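Bacteriocin (PDB 6LWZ) is a defensin-like bacteriocin, an antimicrobial peptide of Brevibacillus that is probably secreted to kill or inhibit other bacteria. Local coordinates at residues K16-H21 with K26-V31. Numbering follows the deposited sequence.
Sequences KDKGCH and KYYKQV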
ATOM      1  N   LYS A  16       3.928   2.443   3.374  1.00 30.30           N
ATOM      2  CA  LYS A  16       3.568   3.306   4.493  1.00 31.88           C
ATOM      3  C   LYS A  16       2.839   2.492   5.553  1.00 29.62           C
ATOM      4  O   LYS A  16       1.745   1.989   5.314  1.00 26.01           O
ATOM      5  CB  LYS A  16       2.685   4.455   4.008  1.00 35.83           C
ATOM      6  CG  LYS A  16       3.439   5.510   3.213  1.00 39.65           C
ATOM      7  CD  LYS A  16       2.571   6.148   2.139  1.00 42.06           C
ATOM      8  CE  LYS A  16       3.330   7.221   1.372  1.00 43.45           C
ATOM      9  NZ  LYS A  16       2.559   7.769   0.218  1.00 44.21           N
ATOM     10  N   ASP A  17       3.468   2.364   6.717  1.00 31.24           N
ATOM     11  CA  ASP A  17       2.910   1.632   7.847  1.00 34.96           C
ATOM     12  C   ASP A  17       1.930   2.517   8.606  1.00 34.41           C
ATOM     13  O   ASP A  17       2.244   3.663   8.927  1.00 32.64           O
ATOM     14  CB  ASP A  17       4.033   1.176   8.776  1.00 40.90           C
ATOM     15  CG  ASP A  17       3.532   0.339   9.930  1.00 44.62           C
ATOM     16  OD1 ASP A  17       2.749   0.859  10.756  1.00 53.82           O
ATOM     17  OD2 ASP A  17       3.932  -0.839  10.022  1.00 49.61           O
ATOM     18  N   LYS A  18       0.752   1.969   8.897  1.00 35.18           N
ATOM     19  CA  LYS A  18      -0.351   2.735   9.482  1.00 35.58           C
ATOM     20  C   LYS A  18      -0.750   2.295  10.880  1.00 38.90           C
ATOM     21  O   LYS A  18      -1.555   2.959  11.528  1.00 45.73           O
ATOM     22  CB  LYS A  18      -1.581   2.612   8.599  1.00 34.08           C
ATOM     23  CG  LYS A  18      -1.376   3.030   7.163  1.00 32.85           C
ATOM     24  CD  LYS A  18      -0.912   4.468   7.046  1.00 31.80           C
ATOM     25  CE  LYS A  18      -0.939   4.893   5.590  1.00 31.76           C
ATOM     26  NZ  LYS A  18      -0.849   6.358   5.416  1.00 32.08           N
ATOM     27  N   GLY A  19      -0.216   1.175  11.345  1.00 38.49           N
ATOM     28  CA  GLY A  19      -0.586   0.671  12.656  1.00 40.35           C
ATOM     29  C   GLY A  19      -1.898  -0.091  12.603  1.00 40.12           C
ATOM     30  O   GLY A  19      -2.176  -0.795  11.631  1.00 40.67           O
ATOM     31  N   CYS A  20      -2.714   0.069  13.639  1.00 36.29           N
ATOM     32  CA  CYS A  20      -3.865  -0.804  13.842  1.00 33.70           C
ATOM     33  C   CYS A  20      -5.032  -0.448  12.943  1.00 31.31           C
ATOM     34  O   CYS A  20      -5.507   0.685  12.961  1.00 29.25           O
ATOM     35  CB  CYS A  20      -4.323  -0.742  15.292  1.00 35.19           C
ATOM     36  SG  CYS A  20      -5.102  -2.269  15.831  1.00 35.23           S
ATOM     37  N   HIS A  21      -5.505  -1.415  12.167  1.00 28.25           N
ATOM     38  CA  HIS A  21      -6.678  -1.182  11.337  1.00 29.36           C
ATOM     39  C   HIS A  21      -7.906  -1.104  12.243  1.00 29.75           C
ATOM     40  O   HIS A  21      -8.072  -1.921  13.150  1.00 30.59           O
ATOM     41  CB  HIS A  21      -6.850  -2.281  10.296  1.00 28.94           C
ATOM     42  CG  HIS A  21      -7.640  -1.853   9.099  1.00 28.61           C
ATOM     43  ND1 HIS A  21      -9.012  -1.948   9.038  1.00 28.69           N
ATOM     44  CD2 HIS A  21      -7.249  -1.331   7.913  1.00 29.87           C
ATOM     45  CE1 HIS A  21      -9.434  -1.510   7.866  1.00 30.36           C
ATOM     46  NE2 HIS A  21      -8.384  -1.129   7.164  1.00 31.34           N
ATOM     47  N   LYS A  26      -5.923  -5.454  12.690  1.00 30.24           N
ATOM     48  CA  LYS A  26      -4.629  -6.055  12.403  1.00 29.07           C
ATOM     49  C   LYS A  26      -3.729  -4.904  12.006  1.00 25.28           C
ATOM     50  O   LYS A  26      -4.190  -3.900  11.446  1.00 22.73           O
ATOM     51  CB  LYS A  26      -4.708  -7.045  11.234  1.00 29.78           C
ATOM     52  CG  LYS A  26      -5.228  -8.434  11.583  1.00 30.76           C
ATOM     53  CD  LYS A  26      -5.282  -9.350  10.360  1.00 30.13           C
ATOM     54  CE  LYS A  26      -6.427  -8.988   9.429  1.00 31.41           C
ATOM     55  NZ  LYS A  26      -6.461  -9.848   8.220  1.00 34.61           N
ATOM     56  N   TYR A  27      -2.443  -5.044  12.287  1.00 23.46           N
ATOM     57  CA  TYR A  27      -1.469  -4.102  11.764  1.00 23.66           C
ATOM     58  C   TYR A  27      -1.556  -4.121  10.249  1.00 23.53           C
ATOM     59  O   TYR A  27      -1.810  -5.171   9.658  1.00 24.41           O
ATOM     60  CB  TYR A  27      -0.068  -4.478  12.225  1.00 22.94           C
ATOM     61  CG  TYR A  27       0.138  -4.242  13.696  1.00 25.66           C
ATOM     62  CD1 TYR A  27       0.014  -2.966  14.227  1.00 25.38           C
ATOM     63  CD2 TYR A  27       0.452  -5.288  14.563  1.00 27.11           C
ATOM     64  CE1 TYR A  27       0.195  -2.729  15.577  1.00 27.19           C
ATOM     65  CE2 TYR A  27       0.633  -5.060  15.922  1.00 28.20           C
ATOM     66  CZ  TYR A  27       0.505  -3.775  16.423  1.00 28.99           C
ATOM     67  OH  TYR A  27       0.682  -3.516  17.772  1.00 32.05           O
ATOM     68  N   TYR A  28      -1.385  -2.966   9.617  1.00 22.92           N
ATOM     69  CA  TYR A  28      -1.415  -2.904   8.159  1.00 19.39           C
ATOM     70  C   TYR A  28      -0.490  -1.828   7.590  1.00 22.69           C
ATOM     71  O   TYR A  28      -0.116  -0.868   8.273  1.00 22.79           O
ATOM     72  CB  TYR A  28      -2.857  -2.714   7.640  1.00  9.79           C
ATOM     73  CG  TYR A  28      -3.398  -1.315   7.824  1.00 17.21           C
ATOM     74  CD1 TYR A  28      -3.732  -0.846   9.085  1.00 20.73           C
ATOM     75  CD2 TYR A  28      -3.566  -0.457   6.739  1.00 22.11           C
ATOM     76  CE1 TYR A  28      -4.225   0.430   9.271  1.00 24.44           C
ATOM     77  CE2 TYR A  28      -4.063   0.827   6.914  1.00 23.96           C
ATOM     78  CZ  TYR A  28      -4.390   1.261   8.183  1.00 24.86           C
ATOM     79  OH  TYR A  28      -4.864   2.531   8.386  1.00 26.02           O
ATOM     80  N   LYS A  29      -0.119  -2.027   6.329  1.00 27.33           N
ATOM     81  CA  LYS A  29       0.687  -1.073   5.575  1.00 30.81           C
ATOM     82  C   LYS A  29      -0.045  -0.742   4.293  1.00 29.03           C
ATOM     83  O   LYS A  29      -0.548  -1.643   3.623  1.00 27.85           O
ATOM     84  CB  LYS A  29       2.053  -1.664   5.229  1.00 33.43           C
ATOM     85  CG  LYS A  29       2.846  -2.132   6.435  1.00 37.11           C
ATOM     86  CD  LYS A  29       4.151  -2.794   6.025  1.00 39.86           C
ATOM     87  CE  LYS A  29       4.779  -3.521   7.198  1.00 41.19           C
ATOM     88  NZ  LYS A  29       6.120  -4.051   6.856  1.00 41.79           N
ATOM     89  N   GLN A  30      -0.123   0.541   3.967  1.00 31.16           N
ATOM     90  CA  GLN A  30      -0.636   0.965   2.676  1.00 33.32           C
ATOM     91  C   GLN A  30       0.521   0.965   1.691  1.00 29.04           C
ATOM     92  O   GLN A  30       1.560   1.557   1.966  1.00 28.72           O
ATOM     93  CB  GLN A  30      -1.255   2.361   2.755  1.00 38.92           C
ATOM     94  CG  GLN A  30      -2.519   2.447   3.598  1.00 42.61           C
ATOM     95  CD  GLN A  30      -3.721   1.797   2.941  1.00 45.37           C
ATOM     96  OE1 GLN A  30      -3.711   0.602   2.631  1.00 46.94           O
ATOM     97  NE2 GLN A  30      -4.776   2.581   2.739  1.00 45.26           N
ATOM     98  N   VAL A  31       0.331   0.294   0.557  1.00 25.67           N
ATOM     99  CA  VAL A  31       1.360   0.155  -0.462  1.00 24.55           C
ATOM    100  C   VAL A  31       0.987   0.998  -1.676  1.00 24.06           C
ATOM    101  O   VAL A  31      -0.119   0.887  -2.209  1.00 23.88           O
ATOM    102  CB  VAL A  31       1.537  -1.319  -0.894  1.00 24.30           C
ATOM    103  CG1 VAL A  31       2.645  -1.468  -1.935  1.00 23.86           C
ATOM    104  CG2 VAL A  31       1.839  -2.192   0.308  1.00 25.72           C
TER
HETATM  105  O   HOH W   1      -4.024   3.734  10.938  1.00 41.10           O
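With chi1 at 75°, CG of Y28 lies between its own backbone N and carbonyl carbon, which turns the phenol across to segment 16-21, where K18 and H21, just past the strand end, take its two faces. CB of K18 presses on one face, 3.5 Å from the ring centroid in a CH-pi contact displaced toward the hydroxyl end. H21, its CG anti to the backbone N (chi1 -156°), directs the CD2 edge of the imidazole at the middle of the opposite face. This T-shaped pair has centroids 4.7 Å apart and planes at 73°. Beyond the phenol, K18 bends at chi2 and lays CE against CG of Q30, 3.5 Å away.

The backbone exemplifies how an extra residue in an edge strand redirects side chains while the hairpin continues. Between the pairs D17–K29 and C20–Y27 a beta bulge sets both K18 and G19, the latter at positive phi, opposite Y28, and aims K18 at the partner strand. K18 and Y28 are joined twice: K18 N donates almost straight to Y28 O (3.0 Å), and a water links K18 O to the phenol OH. H21 N reaches K26 O at 2.9 Å from above the carbonyl plane. On the other face, D17 OD2 meets CG and CE of K29 at 4.0 Å; with NZ 5.0 Å from OD2, any attraction is probably weak.

The hairpin pairs outer strand 10-20 with central strand 26-35 of a three-stranded antiparallel sheet. ND1 of H21 accepts from V23 and E24 in the connecting turn, and C20 is disulfide-bonded to C51. Strand 40-48 flanks the central strand: OE1 of Q30 is hydrogen-bonded to OG1 of T45, and W47 touches Y28 and H21.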